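Local atomic coordinates of C alpha-dehydrogenase (Sphingobium sp. SYK-6, PDB entry 4YAG), a protein that binds NADH and, as a short-chain dehydrogenase/reductase of the lignin beta-aryl ether cleavage pathway, probably oxidises the alpha-carbon alcohol of its substrates. Residues N227-E230 with P231-G235; T149-P152 with S153-I157; N115-G118 with P119-I123; L212-T215 with E216-A220. All coordinates share one frame; numbering follows the deposited sequence.

Overall arrangement
Contact 3 is the buried one, lying within helix 105-133; contact 2 is partly buried, and contacts 1 and 4 lie at the surface, each of the three where a helix begins. Contacts 2 and 3 both touch the second subunit. Contact 4 packs lightly on contact 2, where Phe154 CZ comes 4.1 Å from Thr215 CG2, and its short helix 213-219 precedes in sequence the helix that opens in contact 1. Chemistry follows position. Contact 3 relies on glycine, proline and apolar chains, with two asparagines bonded to neighbouring segments. Contact 2 pairs two methionines beside a proline. Contacts 1 and 4 use glutamates and waters, and one glutamate of each reaches outside the contact, to Lys192 and Arg202.

Contact 1. Residues N227-E230 with P231-G235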
loop_
_atom_site.group_PDB
_atom_site.type_symbol
_atom_site.label_atom_id
_atom_site.label_comp_id
_atom_site.label_asym_id
_atom_site.label_seq_id
_atom_site.Cartn_x
_atom_site.Cartn_y
_atom_site.Cartn_z
ATOM N N ASN A 227 -2.321 28.320 11.868
ATOM C CA ASN A 227 -1.229 27.707 12.627
ATOM C C ASN A 227 -0.664 26.451 11.973
ATOM O O ASN A 227 0.176 25.761 12.554
ATOM C CB ASN A 227 -1.687 27.375 14.052
ATOM C CG ASN A 227 -2.837 26.390 14.080
ATOM O OD1 ASN A 227 -3.509 26.187 13.082
ATOM N ND2 ASN A 227 -3.077 25.783 15.236
ATOM N N TRP A 228 -1.137 26.132 10.774
ATOM C CA TRP A 228 -0.520 25.053 10.026
ATOM C C TRP A 228 0.821 25.558 9.526
ATOM O O TRP A 228 1.059 26.757 9.409
ATOM C CB TRP A 228 -1.400 24.579 8.873
ATOM C CG TRP A 228 -2.652 23.905 9.323
ATOM C CD1 TRP A 228 -2.978 23.542 10.602
ATOM C CD2 TRP A 228 -3.764 23.525 8.504
ATOM N NE1 TRP A 228 -4.220 22.959 10.625
ATOM C CE2 TRP A 228 -4.726 22.940 9.350
ATOM C CE3 TRP A 228 -4.047 23.641 7.139
ATOM C CZ2 TRP A 228 -5.947 22.462 8.876
ATOM C CZ3 TRP A 228 -5.258 23.163 6.669
ATOM C CH2 TRP A 228 -6.195 22.584 7.535
ATOM N N MET A 229 1.707 24.621 9.228
ATOM C CA MET A 229 3.069 24.965 8.885
ATOM C C MET A 229 3.137 25.531 7.459
ATOM O O MET A 229 2.324 25.182 6.598
ATOM C CB MET A 229 3.942 23.718 9.049
ATOM C CG MET A 229 5.410 23.914 8.670
ATOM S SD MET A 229 6.371 22.436 9.028
ATOM C CE MET A 229 6.519 22.565 10.810
ATOM N N GLU A 230 4.105 26.399 7.215
ATOM C CA GLU A 230 4.310 26.950 5.885
ATOM C C GLU A 230 5.036 25.952 5.014
ATOM O O GLU A 230 5.984 25.316 5.465
ATOM C CB GLU A 230 5.163 28.202 5.978
ATOM C CG GLU A 230 4.460 29.388 6.587
ATOM C CD GLU A 230 3.352 29.914 5.695
ATOM O OE1 GLU A 230 3.357 29.611 4.475
ATOM O OE2 GLU A 230 2.471 30.617 6.219
ATOM N N PRO A 231 4.617 25.814 3.750
ATOM C CA PRO A 231 5.352 24.945 2.835
ATOM C C PRO A 231 6.854 25.239 2.742
ATOM O O PRO A 231 7.615 24.282 2.570
ATOM C CB PRO A 231 4.641 25.181 1.501
ATOM C CG PRO A 231 3.247 25.477 1.893
ATOM C CD PRO A 231 3.327 26.250 3.177
ATOM N N THR A 232 7.298 26.484 2.867
ATOM C CA THR A 232 8.740 26.740 2.729
ATOM C C THR A 232 9.531 26.145 3.908
ATOM O O THR A 232 10.698 25.780 3.748
ATOM C CB THR A 232 9.072 28.215 2.569
ATOM O OG1 THR A 232 8.416 28.969 3.588
ATOM C CG2 THR A 232 8.604 28.721 1.195
ATOM N N GLU A 233 8.902 26.048 5.074
ATOM C CA GLU A 233 9.546 25.388 6.207
ATOM C C GLU A 233 9.767 23.911 5.905
ATOM O O GLU A 233 10.837 23.367 6.182
ATOM C CB GLU A 233 8.746 25.547 7.495
ATOM C CG GLU A 233 9.486 24.902 8.678
ATOM C CD GLU A 233 8.925 25.223 10.057
ATOM O OE1 GLU A 233 7.882 25.915 10.180
ATOM O OE2 GLU A 233 9.561 24.762 11.033
ATOM N N VAL A 234 8.780 23.270 5.289
ATOM C CA VAL A 234 8.934 21.888 4.860
ATOM C C VAL A 234 10.021 21.814 3.775
ATOM O O VAL A 234 10.844 20.891 3.743
ATOM C CB VAL A 234 7.612 21.293 4.338
ATOM C CG1 VAL A 234 7.794 19.843 3.971
ATOM C CG2 VAL A 234 6.510 21.425 5.389
ATOM N N GLY A 235 10.039 22.800 2.882
ATOM C CA GLY A 235 11.044 22.834 1.839
ATOM C C GLY A 235 12.452 22.807 2.409
ATOM O O GLY A 235 13.320 22.103 1.882
HETATM O O HOH W 1 5.347 28.800 2.366
HETATM O O HOH W 2 5.997 27.459 9.219
#
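Glu233 lies across Met229 at the first turn of a helix. Glu233 CB lies 3.4 Å from Glu230 O, the carbonyl that opens the helix. CG is anti to the backbone N (chi1 -177°) and the chain runs extended beyond it, which carries CG and CD past the sulfur of Met229. Glu233 CD comes 3.7 Å from Met229 CE, while Glu233 OE1 lies 3.5 Å from Met229 CG and Glu233 OE2 3.8 Å from Met229 CE; the two side chains cross at about a right angle. Glu233 OE1 accepts a bond from a water 2.6 Å away. That water accepts the N-H of Glu230, so a solvent molecule stands where a capping box would have a direct bond from N-cap backbone to glutamate. A negative carboxylate is likely to suit this N-terminal end of the helix.

Glu230 is the N-cap. Its O receives two weak bonds, from Glu233 N at 3.0 Å and Val234 N at 3.5 Å. Glu230 OE1 takes a bond from a second water, which accepts the N-H of Thr232. Pro231 suits the first helical position, since no carbonyl there needs its N-H.

On the inner side, Met229 SD rests 3.8 Å from Val234 CG2, and Val234 also packs on Ile17 of helix 16-27 and on Ile191, both of which bind NADH, so this helix start lies beside the cofactor site. Backbone bonds of Met229 with Pro190 and Lys192, and a salt bridge from Glu230 OE2 to Lys192 NZ, join the start of helix 231-244 to the loop that follows strand 181-187.

Contact 2. Residues T149-P152 with S153-I157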
loop_
_atom_site.group_PDB
_atom_site.type_symbol
_atom_site.label_atom_id
_atom_site.label_comp_id
_atom_site.label_asym_id
_atom_site.label_seq_id
_atom_site.Cartn_x
_atom_site.Cartn_y
_atom_site.Cartn_z
ATOM N N THR A 149 0.609 6.791 12.177
ATOM C CA THR A 149 -0.230 6.832 13.361
ATOM C C THR A 149 -1.596 6.227 13.053
ATOM O O THR A 149 -2.070 6.310 11.926
ATOM C CB THR A 149 -0.368 8.275 13.881
ATOM O OG1 THR A 149 -0.760 8.274 15.261
ATOM C CG2 THR A 149 -1.345 9.077 13.056
ATOM N N PRO A 150 -2.244 5.605 14.048
ATOM C CA PRO A 150 -3.519 4.964 13.703
ATOM C C PRO A 150 -4.571 5.955 13.221
ATOM O O PRO A 150 -4.722 7.013 13.808
ATOM C CB PRO A 150 -3.959 4.346 15.027
ATOM C CG PRO A 150 -2.651 4.032 15.711
ATOM C CD PRO A 150 -1.773 5.212 15.392
ATOM N N MET A 151 -5.294 5.570 12.170
ATOM C CA MET A 151 -6.292 6.432 11.559
ATOM C C MET A 151 -7.651 5.752 11.571
ATOM O O MET A 151 -7.734 4.521 11.578
ATOM C CB MET A 151 -5.896 6.741 10.119
ATOM C CG MET A 151 -4.575 7.509 10.014
ATOM S SD MET A 151 -4.632 9.188 10.699
ATOM C CE MET A 151 -5.691 10.003 9.520
ATOM N N PRO A 152 -8.712 6.559 11.526
ATOM C CA PRO A 152 -10.085 6.047 11.481
ATOM C C PRO A 152 -10.520 5.697 10.060
ATOM O O PRO A 152 -9.839 6.043 9.078
ATOM C CB PRO A 152 -10.896 7.210 12.031
ATOM C CG PRO A 152 -10.122 8.418 11.699
ATOM C CD PRO A 152 -8.664 8.019 11.650
ATOM N N SER A 153 -11.649 5.001 9.950
ATOM C CA SER A 153 -12.081 4.433 8.690
ATOM C C SER A 153 -12.383 5.489 7.617
ATOM O O SER A 153 -12.296 5.186 6.437
ATOM C CB SER A 153 -13.319 3.550 8.917
ATOM O OG SER A 153 -14.390 4.338 9.390
ATOM N N PHE A 154 -12.757 6.692 8.047
ATOM C CA PHE A 154 -13.008 7.838 7.150
ATOM C C PHE A 154 -11.760 8.110 6.322
ATOM O O PHE A 154 -11.844 8.662 5.228
ATOM C CB PHE A 154 -13.369 9.068 8.014
ATOM C CG PHE A 154 -13.850 10.270 7.259
ATOM C CD1 PHE A 154 -12.961 11.241 6.829
ATOM C CD2 PHE A 154 -15.215 10.482 7.062
ATOM C CE1 PHE A 154 -13.422 12.387 6.164
ATOM C CE2 PHE A 154 -15.677 11.626 6.403
ATOM C CZ PHE A 154 -14.771 12.567 5.952
ATOM N N MET A 155 -10.600 7.727 6.840
ATOM C CA MET A 155 -9.325 7.974 6.152
ATOM C C MET A 155 -8.664 6.693 5.652
ATOM O O MET A 155 -7.464 6.659 5.409
ATOM C CB MET A 155 -8.374 8.705 7.096
ATOM C CG MET A 155 -9.030 9.928 7.723
ATOM S SD MET A 155 -8.092 11.444 7.568
ATOM C CE MET A 155 -8.950 12.454 8.775
ATOM N N ALA A 156 -9.442 5.633 5.468
ATOM C CA ALA A 156 -8.852 4.342 5.124
ATOM C C ALA A 156 -8.040 4.364 3.837
ATOM O O ALA A 156 -6.945 3.807 3.780
ATOM C CB ALA A 156 -9.909 3.273 5.029
ATOM N N ILE A 157 -8.592 4.956 2.780
ATOM C CA ILE A 157 -7.927 4.896 1.477
ATOM C C ILE A 157 -6.611 5.690 1.513
ATOM O O ILE A 157 -5.574 5.259 0.981
ATOM C CB ILE A 157 -8.860 5.398 0.371
ATOM C CG1 ILE A 157 -10.119 4.533 0.309
ATOM C CG2 ILE A 157 -8.138 5.375 -0.980
ATOM C CD1 ILE A 157 -11.185 5.038 -0.647
#
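Pro152 and Met155 form a tight turn, with a 3-10 segment at Ser153-Phe154, that leads the chain into helix 156-177. In the short-chain dehydrogenase fold this helix bears the Tyr-x-x-x-Lys pair, here Tyr158 and Lys162, both of which bind NADH. The turn is closed by Met155 N donating to Pro152 O at 2.9 Å, with an N-H...O angle of 154°. The donor stands well above the carbonyl plane, 42° out of it, as the tight curl of the chain requires. One residue on, Ala156 N bonds to Ser153 O at 3.0 Å and carries the winding into the helix. Proline fits the first position of the turn because its ring limits the backbone and it has no N-H to place.

Met155 is the second main residue. Its CG is anti to the carbonyl carbon (chi1 -51°), which leads the side chain back beside the preceding segment, and Met155 CG lies 4.4 Å from Pro152 CD. Met151 approaches from that segment with a chain bent at both outer torsions, so that its methyl end curls round to meet Met155. Flexible, unbranched methionines can adapt to each other where a branched chain would be harder to fit.

The second subunit closes one side: Ser153 OG bonds to Asp174 of that subunit, while Met151 packs on its Thr171 and Pro152 on its Asp174. Within the chain, Phe154 leans on Ser97 and Pro99. Between the two methionines the touch is made by one methyl, Met151 CE, which lies 3.4 Å from Met155 SD and 3.8 Å from Met155 CB.

Contact 3. Residues N115-G118 with P119-I123; sequences NLMG and PINGI
Gly118 and Pro119 make the tight part of this helical turn. Glycine, with no CB, relieves the close approach of residue 118 to Pro119 CD and so suits the place before the proline. Pro119 has no N-H to give the turn before it, and its CD sits 3.7 Å from Asn115 O and 3.2 Å from Leu116 O. The helix kinks here, after a wider pi-type turn. Regular bonding resumes with Ile120 N to Leu116 O at 3.3 Å, in the carbonyl plane, and with Asn121 N to Met117 O at 2.7 Å.

The looser side belongs to Met117, which is partly exposed. Its bent chain brings SD to 3.7 Å from Ile120 CG2 and 3.5 Å from Asn121 OD1, crossing the asparagine at about a right angle. Asn121 gives ND2 to Val65 O and takes Arg68 NE on OD1; a leucine in its place would probably leave that carbonyl and that arginine without their mates. Leu116, Met117 and Ile120 also pack on Thr160, Leu112 and Trp108 of the second subunit. Helix 105-133, alongside helix 156-177, thus contributes to the four-helix dimer interface familiar in short-chain dehydrogenases.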
loop_
_atom_site.group_PDB
_atom_site.type_symbol
_atom_site.label_atom_id
_atom_site.label_comp_id
_atom_site.label_asym_id
_atom_site.label_seq_id
_atom_site.Cartn_x
_atom_site.Cartn_y
_atom_site.Cartn_z
ATOM N N ASN A 115 -1.925 8.310 -4.982
ATOM C CA ASN A 115 -1.062 8.392 -3.808
ATOM C C ASN A 115 -0.033 7.261 -3.677
ATOM O O ASN A 115 0.965 7.424 -2.981
ATOM C CB ASN A 115 -1.898 8.487 -2.521
ATOM C CG ASN A 115 -2.639 9.813 -2.385
ATOM O OD1 ASN A 115 -2.388 10.764 -3.125
ATOM N ND2 ASN A 115 -3.575 9.876 -1.445
ATOM N N LEU A 116 -0.253 6.143 -4.362
ATOM C CA LEU A 116 0.703 5.050 -4.332
ATOM C C LEU A 116 1.300 4.815 -5.718
ATOM O O LEU A 116 2.541 4.757 -5.873
ATOM C CB LEU A 116 0.058 3.770 -3.783
ATOM C CG LEU A 116 0.977 2.541 -3.802
ATOM C CD1 LEU A 116 2.300 2.793 -3.105
ATOM C CD2 LEU A 116 0.291 1.311 -3.166
ATOM N N MET A 117 0.476 4.686 -6.754
ATOM C CA MET A 117 1.033 4.428 -8.072
ATOM C C MET A 117 1.743 5.671 -8.640
ATOM O O MET A 117 2.631 5.539 -9.461
ATOM C CB MET A 117 -0.017 3.877 -9.051
ATOM C CG MET A 117 0.597 3.314 -10.330
ATOM S SD MET A 117 1.883 2.055 -10.031
ATOM C CE MET A 117 0.897 0.768 -9.331
ATOM N N GLY A 118 1.371 6.862 -8.196
ATOM C CA GLY A 118 2.057 8.067 -8.664
ATOM C C GLY A 118 3.554 7.976 -8.368
ATOM O O GLY A 118 4.383 8.094 -9.285
ATOM N N PRO A 119 3.931 7.733 -7.103
ATOM C CA PRO A 119 5.359 7.590 -6.789
ATOM C C PRO A 119 6.006 6.403 -7.488
ATOM O O PRO A 119 7.134 6.497 -7.926
ATOM C CB PRO A 119 5.387 7.427 -5.263
ATOM C CG PRO A 119 4.138 8.147 -4.805
ATOM C CD PRO A 119 3.116 7.921 -5.890
ATOM N N ILE A 120 5.310 5.276 -7.580
ATOM C CA ILE A 120 5.876 4.149 -8.284
ATOM C C ILE A 120 6.145 4.501 -9.747
ATOM O O ILE A 120 7.226 4.203 -10.274
ATOM C CB ILE A 120 4.967 2.887 -8.162
ATOM C CG1 ILE A 120 4.952 2.406 -6.708
ATOM C CG2 ILE A 120 5.438 1.821 -9.123
ATOM C CD1 ILE A 120 3.836 1.423 -6.378
ATOM N N ASN A 121 5.184 5.175 -10.396
ATOM C CA ASN A 121 5.364 5.555 -11.807
ATOM C C ASN A 121 6.545 6.510 -11.957
ATOM O O ASN A 121 7.306 6.453 -12.917
ATOM C CB ASN A 121 4.103 6.230 -12.354
ATOM C CG ASN A 121 2.955 5.263 -12.588
ATOM O OD1 ASN A 121 3.134 4.027 -12.586
ATOM N ND2 ASN A 121 1.767 5.819 -12.837
ATOM N N GLY A 122 6.696 7.402 -10.992
ATOM C CA GLY A 122 7.857 8.285 -10.993
ATOM C C GLY A 122 9.167 7.528 -10.912
ATOM O O GLY A 122 10.108 7.771 -11.674
ATOM N N ILE A 123 9.238 6.575 -9.990
ATOM C CA ILE A 123 10.432 5.765 -9.878
ATOM C C ILE A 123 10.694 5.000 -11.181
ATOM O O ILE A 123 11.819 4.938 -11.688
ATOM C CB ILE A 123 10.300 4.807 -8.669
ATOM C CG1 ILE A 123 10.338 5.613 -7.369
ATOM C CG2 ILE A 123 11.405 3.765 -8.676
ATOM C CD1 ILE A 123 9.706 4.898 -6.161
#

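Contact 4. Residues L212-T215 with E216-A220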
loop_
_atom_site.group_PDB
_atom_site.type_symbol
_atom_site.label_atom_id
_atom_site.label_comp_id
_atom_site.label_asym_id
_atom_site.label_seq_id
_atom_site.Cartn_x
_atom_site.Cartn_y
_atom_site.Cartn_z
ATOM N N LEU A 212 -18.177 9.672 -3.153
ATOM C CA LEU A 212 -17.670 10.687 -2.228
ATOM C C LEU A 212 -17.759 12.118 -2.771
ATOM O O LEU A 212 -17.109 13.017 -2.251
ATOM C CB LEU A 212 -16.209 10.374 -1.879
ATOM C CG LEU A 212 -16.025 9.039 -1.165
ATOM C CD1 LEU A 212 -14.561 8.739 -0.922
ATOM C CD2 LEU A 212 -16.815 9.002 0.144
ATOM N N ALA A 213 -18.555 12.348 -3.804
ATOM C CA ALA A 213 -18.663 13.695 -4.354
ATOM C C ALA A 213 -19.112 14.685 -3.283
ATOM O O ALA A 213 -18.615 15.808 -3.226
ATOM C CB ALA A 213 -19.612 13.718 -5.528
ATOM N N GLU A 214 -20.049 14.273 -2.434
ATOM C CA GLU A 214 -20.565 15.167 -1.403
ATOM C C GLU A 214 -19.457 15.534 -0.424
ATOM O O GLU A 214 -19.332 16.699 -0.013
ATOM C CB GLU A 214 -21.759 14.540 -0.670
ATOM C CG GLU A 214 -22.340 15.425 0.423
ATOM C CD GLU A 214 -23.567 14.812 1.102
ATOM O OE1 GLU A 214 -24.070 13.764 0.628
ATOM O OE2 GLU A 214 -24.024 15.388 2.117
ATOM N N THR A 215 -18.632 14.555 -0.073
ATOM C CA THR A 215 -17.522 14.798 0.829
ATOM C C THR A 215 -16.530 15.768 0.198
ATOM O O THR A 215 -16.029 16.673 0.863
ATOM C CB THR A 215 -16.826 13.489 1.228
ATOM O OG1 THR A 215 -17.761 12.692 1.974
ATOM C CG2 THR A 215 -15.623 13.768 2.089
ATOM N N GLU A 216 -16.251 15.580 -1.087
ATOM C CA GLU A 216 -15.317 16.460 -1.790
ATOM C C GLU A 216 -15.833 17.887 -1.855
ATOM O O GLU A 216 -15.057 18.854 -1.762
ATOM C CB GLU A 216 -15.063 15.935 -3.209
ATOM C CG GLU A 216 -14.264 14.652 -3.243
ATOM C CD GLU A 216 -14.065 14.108 -4.642
ATOM O OE1 GLU A 216 -14.925 14.363 -5.505
ATOM O OE2 GLU A 216 -13.026 13.440 -4.884
ATOM N N GLN A 217 -17.139 18.044 -2.026
ATOM C CA GLN A 217 -17.703 19.396 -2.088
ATOM C C GLN A 217 -17.617 20.082 -0.724
ATOM O O GLN A 217 -17.397 21.287 -0.652
ATOM C CB GLN A 217 -19.131 19.357 -2.601
ATOM C CG GLN A 217 -19.226 18.941 -4.053
ATOM C CD GLN A 217 -20.625 18.491 -4.428
ATOM O OE1 GLN A 217 -21.591 18.797 -3.729
ATOM N NE2 GLN A 217 -20.738 17.748 -5.529
ATOM N N GLN A 218 -17.745 19.320 0.362
ATOM C CA GLN A 218 -17.614 19.914 1.692
ATOM C C GLN A 218 -16.148 20.276 1.911
ATOM O O GLN A 218 -15.836 21.360 2.410
ATOM C CB GLN A 218 -18.066 18.949 2.791
ATOM C CG GLN A 218 -19.561 18.797 2.952
ATOM C CD GLN A 218 -19.930 17.707 3.953
ATOM O OE1 GLN A 218 -19.130 16.809 4.240
ATOM N NE2 GLN A 218 -21.150 17.782 4.486
ATOM N N LEU A 219 -15.253 19.368 1.511
ATOM C CA LEU A 219 -13.819 19.578 1.693
ATOM C C LEU A 219 -13.365 20.872 1.028
ATOM O O LEU A 219 -12.530 21.603 1.559
ATOM C CB LEU A 219 -13.021 18.391 1.139
ATOM C CG LEU A 219 -11.495 18.505 1.169
ATOM C CD1 LEU A 219 -10.946 18.529 2.582
ATOM C CD2 LEU A 219 -10.896 17.350 0.403
ATOM N N ALA A 220 -13.935 21.167 -0.131
ATOM C CA ALA A 220 -13.542 22.354 -0.894
ATOM C C ALA A 220 -13.749 23.653 -0.111
ATOM O O ALA A 220 -13.125 24.681 -0.416
ATOM C CB ALA A 220 -14.306 22.400 -2.204
HETATM O O HOH W 3 -18.541 13.547 4.398
#
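Thr215 OG1 is hydrogen-bonded to a water at 2.7 Å, and the same water donates a weak bond to Gln218 OE1 at 3.3 Å, so the two side chains are joined through it at the edge of a short helix. Threonine OG1 is placed beside its own backbone N (chi1 -64°), which leaves anti to that N the methyl CG2 that meets the Phe154 ring.

Backbone bonds carry the rest. Glu216 N reaches Leu212 O at 2.9 Å, nearly in line with the carbonyl, and Leu219 N reaches Thr215 O, also at 2.9 Å. Long polar chains lie along the backbone carbonyls one turn back: Glu216 CG is 3.4 Å from Leu212 O, and Gln217 CG is 3.3 Å from Ala213 O. The exposed Gln217 and Gln218 lay their methylenes on the backbone while their ends reach outward.

Glu216 uses its length to form a salt bridge from OE2 to Arg202, and an alanine here would probably leave that arginine without its charged mate. Leu212, buried on the same side as Thr215, packs on Pro99 and on Asp107 of helix 105-133. Helix 213-219 lies in the segment after strand 181-187 that in short-chain dehydrogenases typically forms the variable substrate-binding lid.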